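Local coordinates for heme-binding protein A (PDB 3TPA) that probably binds glutathione as an extracellular solute-binding protein of the GbpA family, although it is named for heme, at residues I25-N30 against T118-N123; N123-P128 against M159-I164; F351-W356 against E404-T409; I274-T279 against P477-A482. The protein carries 1 engineered substitution. All blocks are in the same frame, centred on the assembly; numbering follows the deposited sequence.

Interaction 1 (I25-N30 against T118-N123)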
loop_
_atom_site.group_PDB
_atom_site.type_symbol
_atom_site.label_atom_id
_atom_site.label_comp_id
_atom_site.label_asym_id
_atom_site.label_seq_id
_atom_site.Cartn_x
_atom_site.Cartn_y
_atom_site.Cartn_z
ATOM N N ILE A 25 3.239 -13.407 -7.953
ATOM C CA ILE A 25 3.833 -12.800 -9.157
ATOM C C ILE A 25 3.068 -11.605 -9.713
ATOM O O ILE A 25 3.169 -11.289 -10.891
ATOM C CB ILE A 25 4.034 -13.835 -10.292
ATOM C CG1 ILE A 25 2.699 -14.462 -10.689
ATOM C CG2 ILE A 25 4.999 -14.930 -9.853
ATOM C CD1 ILE A 25 2.767 -15.337 -11.936
ATOM N N THR A 26 2.323 -10.937 -8.848
ATOM C CA THR A 26 1.465 -9.845 -9.258
ATOM C C THR A 26 2.150 -8.513 -9.058
ATOM O O THR A 26 2.818 -8.294 -8.051
ATOM C CB THR A 26 0.177 -9.845 -8.448
ATOM O OG1 THR A 26 -0.604 -10.984 -8.813
ATOM C CG2 THR A 26 -0.622 -8.575 -8.709
ATOM N N ASN A 27 1.959 -7.630 -10.031
ATOM C CA ASN A 27 2.551 -6.302 -10.049
ATOM C C ASN A 27 1.494 -5.296 -9.659
ATOM O O ASN A 27 1.736 -4.380 -8.875
ATOM C CB ASN A 27 3.032 -5.997 -11.469
ATOM C CG ASN A 27 3.642 -4.613 -11.605
ATOM O OD1 ASN A 27 3.494 -3.758 -10.731
ATOM N ND2 ASN A 27 4.324 -4.382 -12.720
ATOM N N ASP A 28 0.316 -5.492 -10.238
ATOM C CA ASP A 28 -0.836 -4.626 -10.064
ATOM C C ASP A 28 -1.648 -5.031 -8.840
ATOM O O ASP A 28 -2.345 -6.035 -8.868
ATOM C CB ASP A 28 -1.705 -4.724 -11.323
ATOM C CG ASP A 28 -2.942 -3.865 -11.245
ATOM O OD1 ASP A 28 -2.798 -2.628 -11.318
ATOM O OD2 ASP A 28 -4.050 -4.425 -11.115
ATOM N N ALA A 29 -1.568 -4.247 -7.768
ATOM C CA ALA A 29 -2.236 -4.612 -6.514
ATOM C C ALA A 29 -3.737 -4.928 -6.694
ATOM O O ALA A 29 -4.338 -5.655 -5.908
ATOM C CB ALA A 29 -2.013 -3.530 -5.434
ATOM N N ASN A 30 -4.337 -4.393 -7.737
ATOM C CA ASN A 30 -5.740 -4.698 -8.004
ATOM C C ASN A 30 -6.059 -6.176 -8.309
ATOM O O ASN A 30 -7.172 -6.609 -8.051
ATOM C CB ASN A 30 -6.314 -3.760 -9.071
ATOM C CG ASN A 30 -6.508 -2.339 -8.551
ATOM O OD1 ASN A 30 -5.686 -1.457 -8.798
ATOM N ND2 ASN A 30 -7.595 -2.117 -7.816
ATOM N N THR A 118 7.699 -12.848 -11.920
ATOM C CA THR A 118 8.553 -11.809 -11.352
ATOM C C THR A 118 8.039 -11.492 -9.957
ATOM O O THR A 118 6.844 -11.254 -9.770
ATOM C CB THR A 118 8.433 -10.543 -12.169
ATOM O OG1 THR A 118 7.046 -10.300 -12.404
ATOM C CG2 THR A 118 9.129 -10.700 -13.521
ATOM N N TYR A 119 8.933 -11.457 -8.975
ATOM C CA TYR A 119 8.490 -11.361 -7.593
ATOM C C TYR A 119 8.569 -9.926 -7.119
ATOM O O TYR A 119 9.375 -9.568 -6.255
ATOM C CB TYR A 119 9.257 -12.370 -6.732
ATOM C CG TYR A 119 9.069 -13.736 -7.344
ATOM C CD1 TYR A 119 7.886 -14.441 -7.146
ATOM C CD2 TYR A 119 10.044 -14.300 -8.173
ATOM C CE1 TYR A 119 7.671 -15.682 -7.739
ATOM C CE2 TYR A 119 9.835 -15.539 -8.778
ATOM C CZ TYR A 119 8.646 -16.225 -8.550
ATOM O OH TYR A 119 8.420 -17.454 -9.133
ATOM N N PHE A 120 7.704 -9.112 -7.723
ATOM C CA PHE A 120 7.690 -7.682 -7.504
ATOM C C PHE A 120 7.661 -7.328 -6.029
ATOM O O PHE A 120 8.366 -6.446 -5.595
ATOM C CB PHE A 120 6.460 -7.039 -8.161
ATOM C CG PHE A 120 6.460 -7.100 -9.653
ATOM C CD1 PHE A 120 7.321 -6.300 -10.391
ATOM C CD2 PHE A 120 5.586 -7.946 -10.322
ATOM C CE1 PHE A 120 7.322 -6.358 -11.770
ATOM C CE2 PHE A 120 5.575 -7.999 -11.697
ATOM C CZ PHE A 120 6.446 -7.205 -12.423
ATOM N N TYR A 121 6.796 -7.979 -5.267
ATOM C CA TYR A 121 6.607 -7.576 -3.882
ATOM C C TYR A 121 7.741 -8.098 -3.002
ATOM O O TYR A 121 8.237 -7.393 -2.121
ATOM C CB TYR A 121 5.222 -7.993 -3.369
ATOM C CG TYR A 121 4.172 -6.914 -3.534
ATOM C CD1 TYR A 121 3.408 -6.829 -4.683
ATOM C CD2 TYR A 121 3.951 -5.981 -2.537
ATOM C CE1 TYR A 121 2.457 -5.844 -4.833
ATOM C CE2 TYR A 121 2.995 -4.983 -2.681
ATOM C CZ TYR A 121 2.253 -4.922 -3.834
ATOM O OH TYR A 121 1.301 -3.930 -3.986
ATOM N N PHE A 122 8.173 -9.330 -3.250
ATOM C CA PHE A 122 9.322 -9.857 -2.518
ATOM C C PHE A 122 10.469 -8.831 -2.530
ATOM O O PHE A 122 11.097 -8.563 -1.500
ATOM C CB PHE A 122 9.766 -11.185 -3.137
ATOM C CG PHE A 122 10.770 -11.944 -2.307
ATOM C CD1 PHE A 122 10.354 -12.769 -1.267
ATOM C CD2 PHE A 122 12.121 -11.854 -2.577
ATOM C CE1 PHE A 122 11.282 -13.477 -0.504
ATOM C CE2 PHE A 122 13.062 -12.564 -1.808
ATOM C CZ PHE A 122 12.637 -13.371 -0.778
ATOM N N ASN A 123 10.722 -8.248 -3.705
ATOM C CA ASN A 123 11.790 -7.255 -3.869
ATOM C C ASN A 123 11.429 -5.873 -3.327
ATOM O O ASN A 123 12.249 -5.212 -2.693
ATOM C CB ASN A 123 12.208 -7.153 -5.345
ATOM C CG ASN A 123 12.991 -8.368 -5.798
ATOM O OD1 ASN A 123 14.177 -8.503 -5.501
ATOM N ND2 ASN A 123 12.324 -9.272 -6.496
HETATM O O HOH W 1 5.022 -12.025 -12.987
HETATM O O HOH W 2 4.561 -9.709 -6.359
#
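Asn27 lies over one face of the Phe120 ring. Its CB makes a CH-pi contact, 3.6 Å from the ring centroid, and is offset toward the CE2 rim. Asn27 CG is anti to the backbone N (chi1 179°), which carries the amide on across the ring. Asn27 ND2 reaches 3.5 Å from Phe120 CZ. The amide and ring planes are 35° apart.

Two other side-chain contacts lie before and after it in the chain. Ile25 CG2 meets Tyr119 CE1 at 3.5 Å, approaching the ring obliquely. Ala29 CB touches Tyr121 OH at 3.6 Å. The hydroxyl of Tyr119 is held elsewhere, by His112 O.

The contact joins the loop between strand 9-14 and helix 36-39 to the start of helix 120-124. Tyr119 is the N-cap of that helix and the centre of an inverse gamma turn. Its carbonyl oxygen accepts from both Asn123 N and Asn123 ND2. The amide donor comes from above the carbonyl plane.

Between the two backbones the polar links run through water. Water 1 donates to Ile25 O at 2.9 Å and accepts from Thr118 N. Water 2 accepts from Tyr121 N at 3.0 Å and lies close to Thr26 O. Thr26 O also sits at the edge of the Tyr121 ring, near its plane. A CA-H...O contact links Ile25 CA to Thr118 O at 3.4 Å.

Interaction 2 (N123-P128 against M159-I164)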
loop_
_atom_site.group_PDB
_atom_site.type_symbol
_atom_site.label_atom_id
_atom_site.label_comp_id
_atom_site.label_asym_id
_atom_site.label_seq_id
_atom_site.Cartn_x
_atom_site.Cartn_y
_atom_site.Cartn_z
ATOM N N ASN A 123 10.722 -8.248 -3.705
ATOM C CA ASN A 123 11.790 -7.255 -3.869
ATOM C C ASN A 123 11.429 -5.873 -3.327
ATOM O O ASN A 123 12.249 -5.212 -2.693
ATOM C CB ASN A 123 12.208 -7.153 -5.345
ATOM C CG ASN A 123 12.991 -8.368 -5.798
ATOM O OD1 ASN A 123 14.177 -8.503 -5.501
ATOM N ND2 ASN A 123 12.324 -9.272 -6.496
ATOM N N TRP A 124 10.197 -5.440 -3.566
ATOM C CA TRP A 124 9.760 -4.139 -3.060
ATOM C C TRP A 124 9.861 -4.061 -1.537
ATOM O O TRP A 124 10.183 -3.006 -0.998
ATOM C CB TRP A 124 8.346 -3.811 -3.528
ATOM C CG TRP A 124 8.255 -3.526 -5.001
ATOM C CD1 TRP A 124 9.251 -3.040 -5.805
ATOM C CD2 TRP A 124 7.123 -3.740 -5.853
ATOM N NE1 TRP A 124 8.801 -2.918 -7.098
ATOM C CE2 TRP A 124 7.498 -3.344 -7.157
ATOM C CE3 TRP A 124 5.823 -4.217 -5.642
ATOM C CZ2 TRP A 124 6.628 -3.411 -8.235
ATOM C CZ3 TRP A 124 4.962 -4.286 -6.717
ATOM C CH2 TRP A 124 5.367 -3.883 -7.998
ATOM N N MET A 125 9.582 -5.174 -0.859
ATOM C CA MET A 125 9.656 -5.246 0.602
ATOM C C MET A 125 11.049 -5.651 1.117
ATOM O O MET A 125 11.232 -5.946 2.301
ATOM C CB MET A 125 8.586 -6.200 1.148
ATOM C CG MET A 125 7.168 -5.847 0.703
ATOM S SD MET A 125 6.744 -4.106 0.964
ATOM C CE MET A 125 6.823 -3.995 2.750
ATOM N N ASN A 126 12.017 -5.674 0.210
ATOM C CA ASN A 126 13.418 -5.878 0.563
ATOM C C ASN A 126 13.713 -7.197 1.247
ATOM O O ASN A 126 14.649 -7.296 2.025
ATOM C CB ASN A 126 13.934 -4.727 1.427
ATOM C CG ASN A 126 13.573 -3.371 0.864
ATOM O OD1 ASN A 126 14.009 -2.995 -0.229
ATOM N ND2 ASN A 126 12.772 -2.621 1.614
ATOM N N LEU A 127 12.920 -8.218 0.958
ATOM C CA LEU A 127 13.197 -9.533 1.534
ATOM C C LEU A 127 14.512 -10.162 1.057
ATOM O O LEU A 127 15.113 -10.945 1.781
ATOM C CB LEU A 127 12.031 -10.494 1.285
ATOM C CG LEU A 127 10.739 -10.014 1.950
ATOM C CD1 LEU A 127 9.665 -11.061 1.828
ATOM C CD2 LEU A 127 11.000 -9.677 3.403
ATOM N N PRO A 128 14.953 -9.859 -0.177
ATOM C CA PRO A 128 16.210 -10.519 -0.549
ATOM C C PRO A 128 17.330 -10.191 0.435
ATOM O O PRO A 128 18.251 -10.977 0.614
ATOM C CB PRO A 128 16.528 -9.919 -1.917
ATOM C CG PRO A 128 15.196 -9.547 -2.493
ATOM C CD PRO A 128 14.367 -9.100 -1.299
ATOM N N MET A 159 1.025 -9.715 4.060
ATOM C CA MET A 159 0.749 -9.138 2.751
ATOM C C MET A 159 0.385 -10.215 1.747
ATOM O O MET A 159 0.796 -11.377 1.872
ATOM C CB MET A 159 1.951 -8.295 2.281
ATOM C CG MET A 159 2.214 -7.061 3.147
ATOM S SD MET A 159 3.685 -6.144 2.611
ATOM C CE MET A 159 3.213 -5.677 0.950
ATOM N N ASP A 160 -0.403 -9.820 0.756
ATOM C CA ASP A 160 -0.950 -10.733 -0.252
ATOM C C ASP A 160 0.057 -11.608 -0.979
ATOM O O ASP A 160 -0.236 -12.779 -1.259
ATOM C CB ASP A 160 -1.774 -9.952 -1.267
ATOM C CG ASP A 160 -2.915 -9.226 -0.625
ATOM O OD1 ASP A 160 -2.651 -8.286 0.140
ATOM O OD2 ASP A 160 -4.068 -9.595 -0.876
ATOM N N PHE A 161 1.228 -11.050 -1.296
ATOM C CA PHE A 161 2.254 -11.786 -2.041
ATOM C C PHE A 161 2.787 -13.007 -1.276
ATOM O O PHE A 161 3.381 -13.923 -1.860
ATOM C CB PHE A 161 3.416 -10.852 -2.454
ATOM C CG PHE A 161 4.422 -10.533 -1.345
ATOM C CD1 PHE A 161 5.685 -11.124 -1.339
ATOM C CD2 PHE A 161 4.132 -9.595 -0.367
ATOM C CE1 PHE A 161 6.616 -10.804 -0.376
ATOM C CE2 PHE A 161 5.069 -9.268 0.622
ATOM C CZ PHE A 161 6.308 -9.870 0.619
ATOM N N LEU A 162 2.556 -13.029 0.030
ATOM C CA LEU A 162 2.983 -14.180 0.840
ATOM C C LEU A 162 1.834 -15.143 1.163
ATOM O O LEU A 162 1.854 -15.845 2.167
ATOM C CB LEU A 162 3.763 -13.718 2.089
ATOM C CG LEU A 162 5.117 -13.098 1.715
ATOM C CD1 LEU A 162 5.845 -12.533 2.948
ATOM C CD2 LEU A 162 6.036 -14.119 1.000
ATOM N N SER A 163 0.838 -15.175 0.285
ATOM C CA SER A 163 -0.223 -16.176 0.351
ATOM C C SER A 163 0.390 -17.560 0.264
ATOM O O SER A 163 1.388 -17.762 -0.432
ATOM C CB SER A 163 -1.191 -16.000 -0.809
ATOM O OG SER A 163 -1.950 -14.819 -0.654
ATOM N N ILE A 164 -0.205 -18.517 0.967
ATOM C CA ILE A 164 0.359 -19.860 1.005
ATOM C C ILE A 164 -0.318 -20.745 -0.037
ATOM O O ILE A 164 -1.537 -20.961 0.010
ATOM C CB ILE A 164 0.229 -20.477 2.409
ATOM C CG1 ILE A 164 0.909 -19.584 3.460
ATOM C CG2 ILE A 164 0.798 -21.890 2.439
ATOM C CD1 ILE A 164 2.367 -19.292 3.185
#
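Asp160 O is gripped twice by Ser163. The hydroxyl OG of Ser163 donates to it at 2.7 Å, in the carbonyl plane and on a lone pair. Ser163 N donates to it as well. Ser163 OG is also bonded to Arg42 NH1. Both bonds to Asp160 O span the short 3-10 segment 160-161. Met159, Phe161 and Leu162, in and beside it, face segment 123-128.

The contact itself is apolar and buried. Met125 and Met159 reach toward each other tip to tip, with Met125 CE 3.8 Å from Met159 SD. Met125 is bent at chi2 and chi3, which keeps CG, SD and CE all near the Met159 tip. Its CG also comes within 4.0 Å of Phe161 CE2.

The Leu127 and Phe161 side chains come at each other from opposite directions. Leu127 CD1 lies at the ring edge, near its plane, 3.8 Å from Phe161 CZ. The same methyl is 4.2 Å from Leu162 CD1, while Leu162 CG lies over one face of the Phe161 ring. Thr156 of helix 153-156 touches both Met125 and Phe161.

Met125 and Leu127 come just before and just after Asn126 in the chain. Asn126, with positive phi (61°), is the C-prime residue of the Schellman motif that ends helix 120-124.

Interaction 3 (F351-W356 against E404-T409)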
loop_
_atom_site.group_PDB
_atom_site.type_symbol
_atom_site.label_atom_id
_atom_site.label_comp_id
_atom_site.label_asym_id
_atom_site.label_seq_id
_atom_site.Cartn_x
_atom_site.Cartn_y
_atom_site.Cartn_z
ATOM N N PHE A 351 14.441 34.580 -4.965
ATOM C CA PHE A 351 15.346 33.917 -5.896
ATOM C C PHE A 351 14.569 33.184 -6.998
ATOM O O PHE A 351 13.348 33.132 -6.979
ATOM C CB PHE A 351 16.260 32.940 -5.134
ATOM C CG PHE A 351 15.512 31.885 -4.357
ATOM C CD1 PHE A 351 15.224 30.658 -4.930
ATOM C CD2 PHE A 351 15.092 32.124 -3.056
ATOM C CE1 PHE A 351 14.536 29.684 -4.216
ATOM C CE2 PHE A 351 14.399 31.156 -2.341
ATOM C CZ PHE A 351 14.123 29.939 -2.923
ATOM N N GLU A 352 15.285 32.624 -7.965
ATOM C CA GLU A 352 14.635 31.872 -9.022
ATOM C C GLU A 352 14.866 30.388 -8.790
ATOM O O GLU A 352 15.913 29.980 -8.289
ATOM C CB GLU A 352 15.166 32.272 -10.406
ATOM C CG GLU A 352 15.017 33.753 -10.766
ATOM C CD GLU A 352 15.751 34.095 -12.056
ATOM O OE1 GLU A 352 16.884 33.600 -12.243
ATOM O OE2 GLU A 352 15.196 34.842 -12.892
ATOM N N THR A 353 13.888 29.581 -9.167
ATOM C CA THR A 353 13.981 28.136 -8.973
ATOM C C THR A 353 13.049 27.432 -9.964
ATOM O O THR A 353 12.572 28.052 -10.908
ATOM C CB THR A 353 13.670 27.739 -7.507
ATOM O OG1 THR A 353 13.926 26.344 -7.322
ATOM C CG2 THR A 353 12.212 28.049 -7.144
ATOM N N GLU A 354 12.806 26.142 -9.761
ATOM C CA GLU A 354 11.961 25.370 -10.658
ATOM C C GLU A 354 11.054 24.447 -9.870
ATOM O O GLU A 354 11.420 23.962 -8.804
ATOM C CB GLU A 354 12.802 24.495 -11.590
ATOM C CG GLU A 354 13.752 25.213 -12.523
ATOM C CD GLU A 354 14.534 24.233 -13.394
ATOM O OE1 GLU A 354 15.030 23.216 -12.857
ATOM O OE2 GLU A 354 14.635 24.467 -14.620
ATOM N N ILE A 355 9.868 24.195 -10.405
ATOM C CA ILE A 355 8.995 23.171 -9.852
ATOM C C ILE A 355 8.795 22.091 -10.910
ATOM O O ILE A 355 8.168 22.325 -11.941
ATOM C CB ILE A 355 7.634 23.731 -9.436
ATOM C CG1 ILE A 355 7.777 24.739 -8.291
ATOM C CG2 ILE A 355 6.694 22.594 -9.028
ATOM C CD1 ILE A 355 6.542 25.627 -8.131
ATOM N N TRP A 356 9.354 20.915 -10.658
ATOM C CA TRP A 356 9.185 19.787 -11.552
ATOM C C TRP A 356 7.788 19.183 -11.406
ATOM O O TRP A 356 7.428 18.678 -10.342
ATOM C CB TRP A 356 10.257 18.736 -11.276
ATOM C CG TRP A 356 11.618 19.190 -11.723
ATOM C CD1 TRP A 356 12.095 20.473 -11.715
ATOM C CD2 TRP A 356 12.656 18.381 -12.286
ATOM N NE1 TRP A 356 13.371 20.507 -12.218
ATOM C CE2 TRP A 356 13.742 19.236 -12.573
ATOM C CE3 TRP A 356 12.783 17.013 -12.561
ATOM C CZ2 TRP A 356 14.939 18.770 -13.131
ATOM C CZ3 TRP A 356 13.974 16.554 -13.102
ATOM C CH2 TRP A 356 15.030 17.430 -13.387
ATOM N N GLU A 404 19.068 16.522 -9.695
ATOM C CA GLU A 404 18.972 17.645 -10.631
ATOM C C GLU A 404 17.824 18.616 -10.341
ATOM O O GLU A 404 17.908 19.797 -10.678
ATOM C CB GLU A 404 18.819 17.146 -12.065
ATOM C CG GLU A 404 20.083 16.575 -12.674
ATOM C CD GLU A 404 19.936 16.358 -14.164
ATOM O OE1 GLU A 404 19.602 17.332 -14.882
ATOM O OE2 GLU A 404 20.138 15.210 -14.611
ATOM N N PHE A 405 16.744 18.131 -9.739
ATOM C CA PHE A 405 15.582 18.990 -9.522
ATOM C C PHE A 405 15.854 19.987 -8.410
ATOM O O PHE A 405 16.841 19.852 -7.657
ATOM C CB PHE A 405 14.348 18.160 -9.160
ATOM C CG PHE A 405 14.321 17.716 -7.725
ATOM C CD1 PHE A 405 13.354 18.196 -6.854
ATOM C CD2 PHE A 405 15.284 16.848 -7.243
ATOM C CE1 PHE A 405 13.328 17.798 -5.520
ATOM C CE2 PHE A 405 15.276 16.450 -5.915
ATOM C CZ PHE A 405 14.287 16.926 -5.051
ATOM N N ALA A 406 14.976 20.990 -8.329
ATOM C CA ALA A 406 14.961 21.966 -7.244
ATOM C C ALA A 406 13.774 21.659 -6.327
ATOM O O ALA A 406 13.944 21.155 -5.207
ATOM C CB ALA A 406 14.845 23.388 -7.807
ATOM N N ALA A 407 12.573 21.981 -6.811
ATOM C CA ALA A 407 11.325 21.596 -6.151
ATOM C C ALA A 407 10.526 20.689 -7.081
ATOM O O ALA A 407 10.730 20.711 -8.292
ATOM C CB ALA A 407 10.496 22.834 -5.791
ATOM N N GLY A 408 9.607 19.906 -6.528
ATOM C CA GLY A 408 8.757 19.068 -7.356
ATOM C C GLY A 408 7.553 18.496 -6.637
ATOM O O GLY A 408 7.461 18.511 -5.400
ATOM N N THR A 409 6.640 17.956 -7.441
ATOM C CA THR A 409 5.399 17.368 -6.963
ATOM C C THR A 409 5.556 15.862 -6.969
ATOM O O THR A 409 5.626 15.240 -8.031
ATOM C CB THR A 409 4.209 17.719 -7.879
ATOM O OG1 THR A 409 4.510 17.319 -9.217
ATOM C CG2 THR A 409 3.910 19.216 -7.855
#
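Two neighbouring parallel strands of the six-stranded mixed sheet, 351-356 and 407-413, meet here. Helices 368-381 and 393-401 and strand 384-389 come between them in the chain. The strand segments run 18° apart. Ile355 pairs with Ala407, and Trp356 with Gly408.

Three backbone hydrogen bonds join them. Ala407 N donates to Glu354 O at 3.0 Å. Trp356 N donates to Ala407 O at 2.7 Å, and nearly straight (174°). Thr409 N donates to Trp356 O at 3.1 Å. Thr409 OG1 adds only a weak bond to that oxygen; its stronger partner is Gln358 N.

Phe405 CB sits over the face of the Trp356 indole, 3.6 Å from the centroid of the five-membered ring, in a CH-pi contact. At the edge of the indole, Trp356 NE1 donates to Glu354 OE1 at 3.2 Å. The oxygen is in the ring plane, but the ring nitrogen lies above the carboxylate plane. Phe396, Arg399 and Thr400 of helix 393-401 also touch the tryptophan. On the other sheet face Ile355 CG1 approaches Ala407 CB at 4.2 Å, and Ile355 packs on helix 368-381. Just before strand 407-413, Ala406 CB lies 3.1 Å from Thr353 OG1.

The backbone bonds set the strand register. The glutamate bond, Phe405 and the helix 393-401 side chains probably restrict rotation of the indole.

Interaction 4 (I274-T279 against P477-A482)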
loop_
_atom_site.group_PDB
_atom_site.type_symbol
_atom_site.label_atom_id
_atom_site.label_comp_id
_atom_site.label_asym_id
_atom_site.label_seq_id
_atom_site.Cartn_x
_atom_site.Cartn_y
_atom_site.Cartn_z
ATOM N N ILE A 274 5.497 18.322 -1.688
ATOM C CA ILE A 274 6.432 19.038 -2.535
ATOM C C ILE A 274 7.827 18.643 -2.052
ATOM O O ILE A 274 8.178 18.880 -0.903
ATOM C CB ILE A 274 6.248 20.561 -2.423
ATOM C CG1 ILE A 274 4.833 20.992 -2.824
ATOM C CG2 ILE A 274 7.307 21.305 -3.243
ATOM C CD1 ILE A 274 4.453 20.669 -4.300
ATOM N N GLY A 275 8.624 18.030 -2.918
ATOM C CA GLY A 275 9.974 17.641 -2.543
ATOM C C GLY A 275 10.854 18.863 -2.720
ATOM O O GLY A 275 10.618 19.654 -3.624
ATOM N N LEU A 276 11.844 19.031 -1.846
ATOM C CA LEU A 276 12.816 20.107 -1.982
ATOM C C LEU A 276 14.222 19.531 -1.949
ATOM O O LEU A 276 14.608 18.841 -0.999
ATOM C CB LEU A 276 12.644 21.118 -0.850
ATOM C CG LEU A 276 11.278 21.795 -0.726
ATOM C CD1 LEU A 276 11.210 22.672 0.549
ATOM C CD2 LEU A 276 11.000 22.624 -1.967
ATOM N N ASN A 277 15.004 19.820 -2.977
ATOM C CA ASN A 277 16.364 19.302 -3.037
ATOM C C ASN A 277 17.250 20.084 -2.089
ATOM O O ASN A 277 17.690 21.179 -2.413
ATOM C CB ASN A 277 16.887 19.438 -4.446
ATOM C CG ASN A 277 18.247 18.848 -4.612
ATOM O OD1 ASN A 277 18.960 18.611 -3.639
ATOM N ND2 ASN A 277 18.627 18.603 -5.859
ATOM N N THR A 278 17.531 19.515 -0.922
ATOM C CA THR A 278 18.263 20.245 0.108
ATOM C C THR A 278 19.766 20.429 -0.166
ATOM O O THR A 278 20.495 20.907 0.708
ATOM C CB THR A 278 18.071 19.617 1.483
ATOM O OG1 THR A 278 18.781 18.383 1.544
ATOM C CG2 THR A 278 16.598 19.340 1.742
ATOM N N THR A 279 20.227 20.062 -1.365
ATOM C CA THR A 279 21.621 20.312 -1.747
ATOM C C THR A 279 21.727 21.516 -2.668
ATOM O O THR A 279 22.818 21.930 -3.027
ATOM C CB THR A 279 22.278 19.111 -2.453
ATOM O OG1 THR A 279 21.610 18.856 -3.704
ATOM C CG2 THR A 279 22.232 17.873 -1.564
ATOM N N PRO A 477 12.305 19.253 5.118
ATOM C CA PRO A 477 12.950 18.907 3.833
ATOM C C PRO A 477 11.976 18.654 2.669
ATOM O O PRO A 477 12.345 18.785 1.491
ATOM C CB PRO A 477 13.728 17.625 4.165
ATOM C CG PRO A 477 13.048 17.046 5.333
ATOM C CD PRO A 477 12.522 18.210 6.140
ATOM N N ILE A 478 10.761 18.235 3.000
ATOM C CA ILE A 478 9.670 18.188 2.038
ATOM C C ILE A 478 8.499 18.869 2.713
ATOM O O ILE A 478 8.494 19.039 3.930
ATOM C CB ILE A 478 9.249 16.757 1.630
ATOM C CG1 ILE A 478 8.620 15.992 2.803
ATOM C CG2 ILE A 478 10.445 15.957 1.020
ATOM C CD1 ILE A 478 8.094 14.612 2.387
ATOM N N ILE A 479 7.518 19.274 1.918
ATOM C CA ILE A 479 6.318 19.909 2.435
ATOM C C ILE A 479 5.149 18.968 2.188
ATOM O O ILE A 479 4.611 18.923 1.087
ATOM C CB ILE A 479 6.068 21.241 1.705
ATOM C CG1 ILE A 479 7.264 22.187 1.873
ATOM C CG2 ILE A 479 4.785 21.908 2.196
ATOM C CD1 ILE A 479 7.318 23.317 0.867
ATOM N N PRO A 480 4.754 18.197 3.210
ATOM C CA PRO A 480 3.568 17.346 3.052
ATOM C C PRO A 480 2.342 18.210 2.828
ATOM O O PRO A 480 2.216 19.236 3.487
ATOM C CB PRO A 480 3.459 16.655 4.418
ATOM C CG PRO A 480 4.904 16.655 4.948
ATOM C CD PRO A 480 5.369 18.029 4.541
ATOM N N PHE A 481 1.459 17.822 1.913
ATOM C CA PHE A 481 0.189 18.539 1.789
ATOM C C PHE A 481 -1.101 17.700 1.742
ATOM O O PHE A 481 -2.163 18.207 2.082
ATOM C CB PHE A 481 0.227 19.560 0.634
ATOM C CG PHE A 481 0.414 18.946 -0.739
ATOM C CD1 PHE A 481 -0.666 18.395 -1.422
ATOM C CD2 PHE A 481 1.667 18.961 -1.360
ATOM C CE1 PHE A 481 -0.505 17.838 -2.691
ATOM C CE2 PHE A 481 1.844 18.414 -2.638
ATOM C CZ PHE A 481 0.747 17.842 -3.301
ATOM N N ALA A 482 -1.036 16.435 1.328
ATOM C CA ALA A 482 -2.273 15.659 1.228
ATOM C C ALA A 482 -2.100 14.164 1.410
ATOM O O ALA A 482 -1.043 13.588 1.103
ATOM C CB ALA A 482 -2.956 15.922 -0.105
#
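Ile274 and Phe481 cross at about a right angle. Ile274 CD1 is 3.8 Å from Phe481 CE2, and Ile274 N lies at the edge of the ring, near its plane. Phe481 CG stands between its own backbone N and carbonyl carbon (chi1 63°), which puts ring atoms CD2 and CE2 beside Ile274.

Leu276 and Ile479 cross at a slant, their CD1 methyls 4.0 Å apart. Ile479 and Ile274 share a sheet face, and their CB atoms are 4.2 Å apart. Thr278 and Pro477 instead lie side by side, pointing the same way, with Thr278 CG2 4.1 Å from Pro477 CB. On the face opposite Ile274 and Ile479, Ile478 CG2 packs on Gly275 CA.

The backbones are antiparallel. Ile274 and Ile479 form the hydrogen-bonded pair: Ile274 N donates to Ile479 O at 3.0 Å, and Ile479 N to Ile274 O at 2.9 Å. Leu276 N makes a weak bond to Pro477 O. Phe481 and Ala482 form a classic beta bulge facing Ala272. Beyond the strand Asn277 OD1 accepts from Thr279 N in an Asx turn.

Paired backbone bonds thus satisfy the polar atoms of Ile274 and Ile479, while the buried side chains meet through apolar contacts.

How the interactions relate
Interactions 3 and 4 belong to one sheet and touch. Strand 407-413 lies beside strand 261-276, and Gly408 O is 2.8 Å from Gly275 N, a probable hydrogen bond. Interaction 3 is nested in the chain loop that interaction 4 closes. Both are buried and rest on direct backbone bonds, parallel in one and antiparallel in the other. Interactions 1 and 2 share Asn123 and helix 120-124, and Tyr121 packs on Phe161 between them. They lie about 29 to 35 Å from the other pair, centre to centre. Interaction 1 is only partly buried and uses water bridges; interaction 2 is fully buried and joins its segments through apolar side chains.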